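Local coordinates for DUF4627 domain-containing protein (Bacteroides thetaiotaomicron, PDB 3SEE), which is of unknown function but, with its galactose-binding-domain-like fold, probably binds sugars, at residues A[111-116]-A[166-171]; A[128-133]-A[145-150]. All blocks are in the same frame, centred on the assembly; numbering follows the deposited sequence. Where two conformers were deposited one is given.

Interaction 1. Residues A[111-116]-A[166-171]; sequences VYIKQT and YDMGQV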
loop_
_atom_site.group_PDB
_atom_site.type_symbol
_atom_site.label_atom_id
_atom_site.label_comp_id
_atom_site.label_asym_id
_atom_site.label_seq_id
_atom_site.Cartn_x
_atom_site.Cartn_y
_atom_site.Cartn_z
ATOM N N VAL A 111 -1.959 1.413 3.565
ATOM C CA VAL A 111 -1.460 0.212 2.903
ATOM C C VAL A 111 -2.593 -0.476 2.149
ATOM O O VAL A 111 -3.713 -0.539 2.671
ATOM C CB VAL A 111 -1.042 -0.819 3.982
ATOM C CG1 VAL A 111 -0.632 -2.155 3.351
ATOM C CG2 VAL A 111 0.050 -0.241 4.850
ATOM N N TYR A 112 -2.307 -1.098 1.013
ATOM C CA TYR A 112 -3.135 -2.159 0.460
ATOM C C TYR A 112 -2.209 -3.104 -0.316
ATOM O O TYR A 112 -1.057 -2.762 -0.609
ATOM C CB TYR A 112 -4.308 -1.636 -0.391
ATOM C CG TYR A 112 -3.955 -0.838 -1.626
ATOM C CD1 TYR A 112 -3.530 -1.465 -2.788
ATOM C CD2 TYR A 112 -4.019 0.544 -1.622
ATOM C CE1 TYR A 112 -3.209 -0.743 -3.919
ATOM C CE2 TYR A 112 -3.686 1.279 -2.751
ATOM C CZ TYR A 112 -3.290 0.625 -3.903
ATOM O OH TYR A 112 -2.949 1.322 -5.048
ATOM N N ILE A 113 -2.729 -4.286 -0.659
ATOM C CA ILE A 113 -1.960 -5.283 -1.402
ATOM C C ILE A 113 -2.888 -5.810 -2.493
ATOM O O ILE A 113 -3.922 -6.419 -2.211
ATOM C CB ILE A 113 -1.445 -6.425 -0.497
ATOM C CG1 ILE A 113 -0.747 -5.886 0.763
ATOM C CG2 ILE A 113 -0.481 -7.325 -1.310
ATOM C CD1 ILE A 113 -0.210 -6.983 1.715
ATOM N N LYS A 114 -2.530 -5.529 -3.747
ATOM C CA LYS A 114 -3.422 -5.679 -4.893
ATOM C C LYS A 114 -2.822 -6.591 -5.955
ATOM O O LYS A 114 -1.622 -6.623 -6.182
ATOM C CB LYS A 114 -3.748 -4.300 -5.508
ATOM C CG LYS A 114 -4.872 -4.320 -6.525
ATOM C CD LYS A 114 -5.216 -2.917 -6.991
ATOM C CE LYS A 114 -6.413 -2.875 -7.921
ATOM N NZ LYS A 114 -6.149 -3.556 -9.226
ATOM N N GLN A 115 -3.704 -7.278 -6.667
ATOM C CA GLN A 115 -3.343 -8.042 -7.848
ATOM C C GLN A 115 -2.746 -7.142 -8.935
ATOM O O GLN A 115 -3.301 -6.100 -9.262
ATOM C CB GLN A 115 -4.586 -8.738 -8.362
ATOM C CG GLN A 115 -4.353 -9.609 -9.600
ATOM C CD GLN A 115 -5.519 -10.536 -9.895
ATOM O OE1 GLN A 115 -6.256 -10.903 -8.976
ATOM N NE2 GLN A 115 -5.662 -10.963 -11.155
ATOM N N THR A 116 -1.626 -7.571 -9.532
ATOM C CA THR A 116 -0.957 -6.746 -10.532
ATOM C C THR A 116 -1.717 -6.672 -11.855
ATOM O O THR A 116 -1.963 -5.565 -12.364
ATOM C CB THR A 116 0.465 -7.233 -10.778
ATOM O OG1 THR A 116 1.133 -7.332 -9.516
ATOM C CG2 THR A 116 1.233 -6.303 -11.708
ATOM N N TYR A 166 -2.629 -9.077 7.208
ATOM C CA TYR A 166 -3.466 -9.428 6.071
ATOM C C TYR A 166 -3.698 -10.934 6.041
ATOM O O TYR A 166 -2.844 -11.714 6.486
ATOM C CB TYR A 166 -2.802 -8.962 4.728
ATOM C CG TYR A 166 -3.084 -7.490 4.452
ATOM C CD1 TYR A 166 -2.252 -6.503 4.926
ATOM C CD2 TYR A 166 -4.228 -7.114 3.777
ATOM C CE1 TYR A 166 -2.585 -5.159 4.708
ATOM C CE2 TYR A 166 -4.565 -5.802 3.589
ATOM C CZ TYR A 166 -3.732 -4.814 4.046
ATOM O OH TYR A 166 -4.021 -3.466 3.900
ATOM N N ASP A 167 -4.838 -11.329 5.478
ATOM C CA ASP A 167 -5.140 -12.744 5.242
ATOM C C ASP A 167 -5.041 -12.988 3.739
ATOM O O ASP A 167 -5.935 -12.627 2.983
ATOM C CB ASP A 167 -6.529 -13.087 5.762
ATOM C CG ASP A 167 -6.811 -14.576 5.750
ATOM O OD1 ASP A 167 -6.034 -15.331 5.136
ATOM O OD2 ASP A 167 -7.823 -14.979 6.387
HETATM N N MSE A 168 -3.937 -13.592 3.314
HETATM C CA MSE A 168 -3.783 -13.921 1.898
HETATM C C MSE A 168 -4.755 -15.024 1.461
HETATM O O MSE A 168 -4.919 -15.259 0.255
HETATM C CB MSE A 168 -2.327 -14.290 1.584
HETATM C CG MSE A 168 -1.412 -13.115 1.312
HETATM SE SE MSE A 168 -1.584 -11.660 2.598
HETATM C CE MSE A 168 -0.051 -10.741 1.964
ATOM N N GLY A 169 -5.369 -15.706 2.428
ATOM C CA GLY A 169 -6.441 -16.624 2.155
ATOM C C GLY A 169 -7.813 -16.028 1.883
ATOM O O GLY A 169 -8.769 -16.784 1.611
ATOM N N GLN A 170 -7.962 -14.691 1.958
ATOM C CA GLN A 170 -9.210 -14.041 1.609
ATOM C C GLN A 170 -8.938 -12.823 0.753
ATOM O O GLN A 170 -7.962 -12.106 0.948
ATOM C CB GLN A 170 -10.008 -13.636 2.852
ATOM C CG GLN A 170 -10.336 -14.801 3.766
ATOM C CD GLN A 170 -11.150 -14.383 4.942
ATOM O OE1 GLN A 170 -10.619 -14.258 6.077
ATOM N NE2 GLN A 170 -12.410 -14.168 4.709
ATOM N N VAL A 171 -9.814 -12.617 -0.218
ATOM C CA VAL A 171 -9.743 -11.464 -1.087
ATOM C C VAL A 171 -11.044 -10.682 -1.021
ATOM O O VAL A 171 -12.111 -11.231 -0.716
ATOM C CB VAL A 171 -9.380 -11.829 -2.549
ATOM C CG1 VAL A 171 -7.930 -12.288 -2.666
ATOM C CG2 VAL A 171 -10.349 -12.901 -3.107
#
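Tyr166 OH is hydrogen-bonded to Ala147 O of the neighbouring loop and lies 3.2 Å from Val111 O, at the start of residues 111-116. The phenol thus finds a polar partner at the far end of a ring that is met by hydrocarbon from residues 111-116. Over one ring face comes Ile113, whose CD1 sits 4.2 Å from the Tyr166 ring centroid and 24° off the normal, a CH-pi contact shifted toward the rim, where CD1 and CG are the nearest ring atoms. With CG1 anti to the carbonyl carbon (chi1 -49°) and the rest of its chain extended, Ile113 presents this methyl rather than its CG2 branch to the ring. Val111 CG1 meets Tyr166 CE1 obliquely at 3.8 Å, a detail that holds for one of two modelled conformers of the valine. The same Ile113 methyl also touches Met168, a selenomethionine here: the bend at its chi2 carries CE to 3.8 Å from Ile113 CD1, and the two chains cross at about a right angle. With an alanine at Tyr166 the ring is gone, which would probably open a gap beneath Ile113 CD1 and leave Ala147 O without its phenol partner. Just past Tyr166 the chain turns a corner through a type I turn from Asp167 to Gln170, in which Asp167 OD1 accepts from Gly169 N at 2.8 Å, met from above the carboxylate plane. This Asx turn lies within the corner, which leads from strand 160-167 to strand 170-172. Tyr112 points the other way, and its OH bonds to Trp76 O. Val111 and Ile113, alternate residues of strand 108-115, thus pack against Tyr166 of the opposing sheet, Ile113 also meeting the selenomethionine methyl in the turn, within the apolar core of a galactose-binding-domain-like beta sandwich.

Interaction 2. Residues A[128-133]-A[145-150]; sequences TTFFMR and SGAQYN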
loop_
_atom_site.group_PDB
_atom_site.type_symbol
_atom_site.label_atom_id
_atom_site.label_comp_id
_atom_site.label_asym_id
_atom_site.label_seq_id
_atom_site.Cartn_x
_atom_site.Cartn_y
_atom_site.Cartn_z
ATOM N N THR A 128 -10.822 -5.226 -9.453
ATOM C CA THR A 128 -9.909 -4.702 -8.431
ATOM C C THR A 128 -9.898 -5.721 -7.294
ATOM O O THR A 128 -10.844 -5.803 -6.514
ATOM C CB THR A 128 -10.342 -3.317 -7.924
ATOM O OG1 THR A 128 -11.660 -3.407 -7.366
ATOM C CG2 THR A 128 -10.351 -2.262 -9.030
ATOM N N THR A 129 -8.829 -6.508 -7.235
ATOM C CA THR A 129 -8.719 -7.649 -6.331
ATOM C C THR A 129 -7.639 -7.402 -5.295
ATOM O O THR A 129 -6.498 -7.131 -5.662
ATOM C CB THR A 129 -8.352 -8.922 -7.126
ATOM O OG1 THR A 129 -9.204 -9.038 -8.280
ATOM C CG2 THR A 129 -8.458 -10.157 -6.280
ATOM N N PHE A 130 -7.993 -7.473 -4.022
ATOM C CA PHE A 130 -7.087 -7.128 -2.925
ATOM C C PHE A 130 -7.081 -8.248 -1.887
ATOM O O PHE A 130 -8.134 -8.815 -1.621
ATOM C CB PHE A 130 -7.549 -5.866 -2.199
ATOM C CG PHE A 130 -7.742 -4.649 -3.055
ATOM C CD1 PHE A 130 -8.932 -4.421 -3.737
ATOM C CD2 PHE A 130 -6.756 -3.682 -3.130
ATOM C CE1 PHE A 130 -9.128 -3.248 -4.456
ATOM C CE2 PHE A 130 -6.953 -2.519 -3.847
ATOM C CZ PHE A 130 -8.118 -2.321 -4.512
ATOM N N PHE A 131 -5.961 -8.467 -1.207
ATOM C CA PHE A 131 -6.019 -9.283 0.002
ATOM C C PHE A 131 -6.766 -8.546 1.121
ATOM O O PHE A 131 -6.683 -7.320 1.243
ATOM C CB PHE A 131 -4.632 -9.650 0.470
ATOM C CG PHE A 131 -3.900 -10.555 -0.472
ATOM C CD1 PHE A 131 -4.420 -11.787 -0.810
ATOM C CD2 PHE A 131 -2.688 -10.181 -1.042
ATOM C CE1 PHE A 131 -3.732 -12.628 -1.680
ATOM C CE2 PHE A 131 -2.010 -11.005 -1.917
ATOM C CZ PHE A 131 -2.527 -12.235 -2.228
HETATM N N MSE A 132 -7.518 -9.292 1.911
HETATM C CA MSE A 132 -8.321 -8.713 2.972
HETATM C C MSE A 132 -7.485 -8.404 4.200
HETATM O O MSE A 132 -6.758 -9.250 4.708
HETATM C CB MSE A 132 -9.420 -9.695 3.350
HETATM C CG MSE A 132 -10.488 -9.060 4.259
HETATM SE SE MSE A 132 -11.727 -10.377 4.978
HETATM C CE MSE A 132 -10.735 -10.850 6.579
ATOM N N ARG A 133 -7.653 -7.202 4.734
ATOM C CA ARG A 133 -7.019 -6.941 6.001
ATOM C C ARG A 133 -7.708 -7.840 7.065
ATOM O O ARG A 133 -8.922 -8.050 7.086
ATOM C CB ARG A 133 -6.946 -5.443 6.328
ATOM C CG ARG A 133 -8.266 -4.788 6.623
ATOM C CD ARG A 133 -8.136 -3.266 6.828
ATOM N NE ARG A 133 -9.473 -2.750 6.942
ATOM C CZ ARG A 133 -10.206 -2.786 8.047
ATOM N NH1 ARG A 133 -9.727 -3.288 9.169
ATOM N NH2 ARG A 133 -11.436 -2.304 8.007
ATOM N N SER A 145 -12.940 0.394 4.412
ATOM C CA SER A 145 -12.397 -0.505 3.399
ATOM C C SER A 145 -12.025 -1.858 4.001
ATOM O O SER A 145 -11.477 -1.918 5.106
ATOM C CB SER A 145 -11.136 0.127 2.804
ATOM O OG SER A 145 -10.617 -0.655 1.738
ATOM N N GLY A 146 -12.255 -2.919 3.243
ATOM C CA GLY A 146 -11.756 -4.226 3.595
ATOM C C GLY A 146 -10.348 -4.500 3.079
ATOM O O GLY A 146 -9.749 -5.509 3.444
ATOM N N ALA A 147 -9.865 -3.630 2.199
ATOM C CA ALA A 147 -8.577 -3.764 1.524
ATOM C C ALA A 147 -7.511 -2.832 2.072
ATOM O O ALA A 147 -6.391 -3.238 2.352
ATOM C CB ALA A 147 -8.744 -3.509 0.004
ATOM N N GLN A 148 -7.884 -1.564 2.202
ATOM C CA GLN A 148 -6.936 -0.553 2.632
ATOM C C GLN A 148 -6.986 -0.390 4.148
ATOM O O GLN A 148 -8.060 -0.332 4.751
ATOM C CB GLN A 148 -7.263 0.789 1.990
ATOM C CG GLN A 148 -6.282 1.902 2.342
ATOM C CD GLN A 148 -6.365 3.106 1.441
ATOM O OE1 GLN A 148 -6.517 2.968 0.217
ATOM N NE2 GLN A 148 -6.259 4.302 2.015
ATOM N N TYR A 149 -5.789 -0.375 4.729
ATOM C CA TYR A 149 -5.566 -0.100 6.135
ATOM C C TYR A 149 -5.014 1.308 6.266
ATOM O O TYR A 149 -4.109 1.679 5.529
ATOM C CB TYR A 149 -4.524 -1.090 6.686
ATOM C CG TYR A 149 -4.036 -0.794 8.066
ATOM C CD1 TYR A 149 -4.843 -1.045 9.181
ATOM C CD2 TYR A 149 -2.787 -0.239 8.295
ATOM C CE1 TYR A 149 -4.416 -0.773 10.470
ATOM C CE2 TYR A 149 -2.342 0.037 9.585
ATOM C CZ TYR A 149 -3.155 -0.225 10.658
ATOM O OH TYR A 149 -2.695 0.061 11.930
ATOM N N ASN A 150 -5.556 2.062 7.204
ATOM C CA ASN A 150 -5.096 3.417 7.512
ATOM C C ASN A 150 -4.688 3.496 8.960
ATOM O O ASN A 150 -5.382 2.941 9.811
ATOM C CB ASN A 150 -6.223 4.436 7.267
ATOM C CG ASN A 150 -6.797 4.332 5.881
ATOM O OD1 ASN A 150 -6.086 4.475 4.889
ATOM N ND2 ASN A 150 -8.093 4.098 5.785
HETATM O O HOH W 1 -5.356 -4.962 0.377
#
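Arg133 grips one carbonyl oxygen, Ser145 O, side-on with two nitrogens, while its own backbone N takes the next carbonyl along. Arg133 NE reaches Ser145 O at 2.8 Å and NH2 reaches the same oxygen at 2.9 Å, both with the acceptor close to the guanidinium plane; two conformers of this arginine were modelled, and this is one of them. A chi1 of 69° sets CG between the backbone N and the carbonyl carbon, and from there the chain runs extended to NE along the loop. Arg133 N donates to Gly146 O at 3.0 Å, nearly straight, and Gln141 OE1 provides NH2 with a second partner. Farther along, Ala147 CB rests over one face of the Phe130 ring, 3.9 Å from its centroid, as close as 3.4 Å to Phe130 CG. A water lies 2.8 Å from both Phe131 O and Ala147 O, between the two backbones. The loop is shaped from within by Ser145 OG, which accepts from Ala147 N and Gln148 N and is also hydrogen-bonded to Ile175 O. This is an ST turn and ST motif, leading into strand 149-152 at the edge of a beta sandwich.

How the interactions relate
Both contacts are buried, their centres about 6 Å apart, and interaction 2 is nested within the chain loop that interaction 1 closes. Interaction 1 joins strand 108-115 of the six-stranded sheet to strand 160-167 of the eight-stranded one and the turn after it; interaction 2 joins strand 130-133, which lies between 160-167 and 170-172, to the loop that leads into strand 149-152. They meet directly where Val111 N probably bonds to Tyr149 O at 2.9 Å. The chemistry differs with place. Between facing sheets, interaction 1 relies on ring, methyl and selenomethionine packing, whereas interaction 2, where a loop runs into an edge strand, satisfies backbone carbonyls with the side chain and backbone N of an arginine and a water.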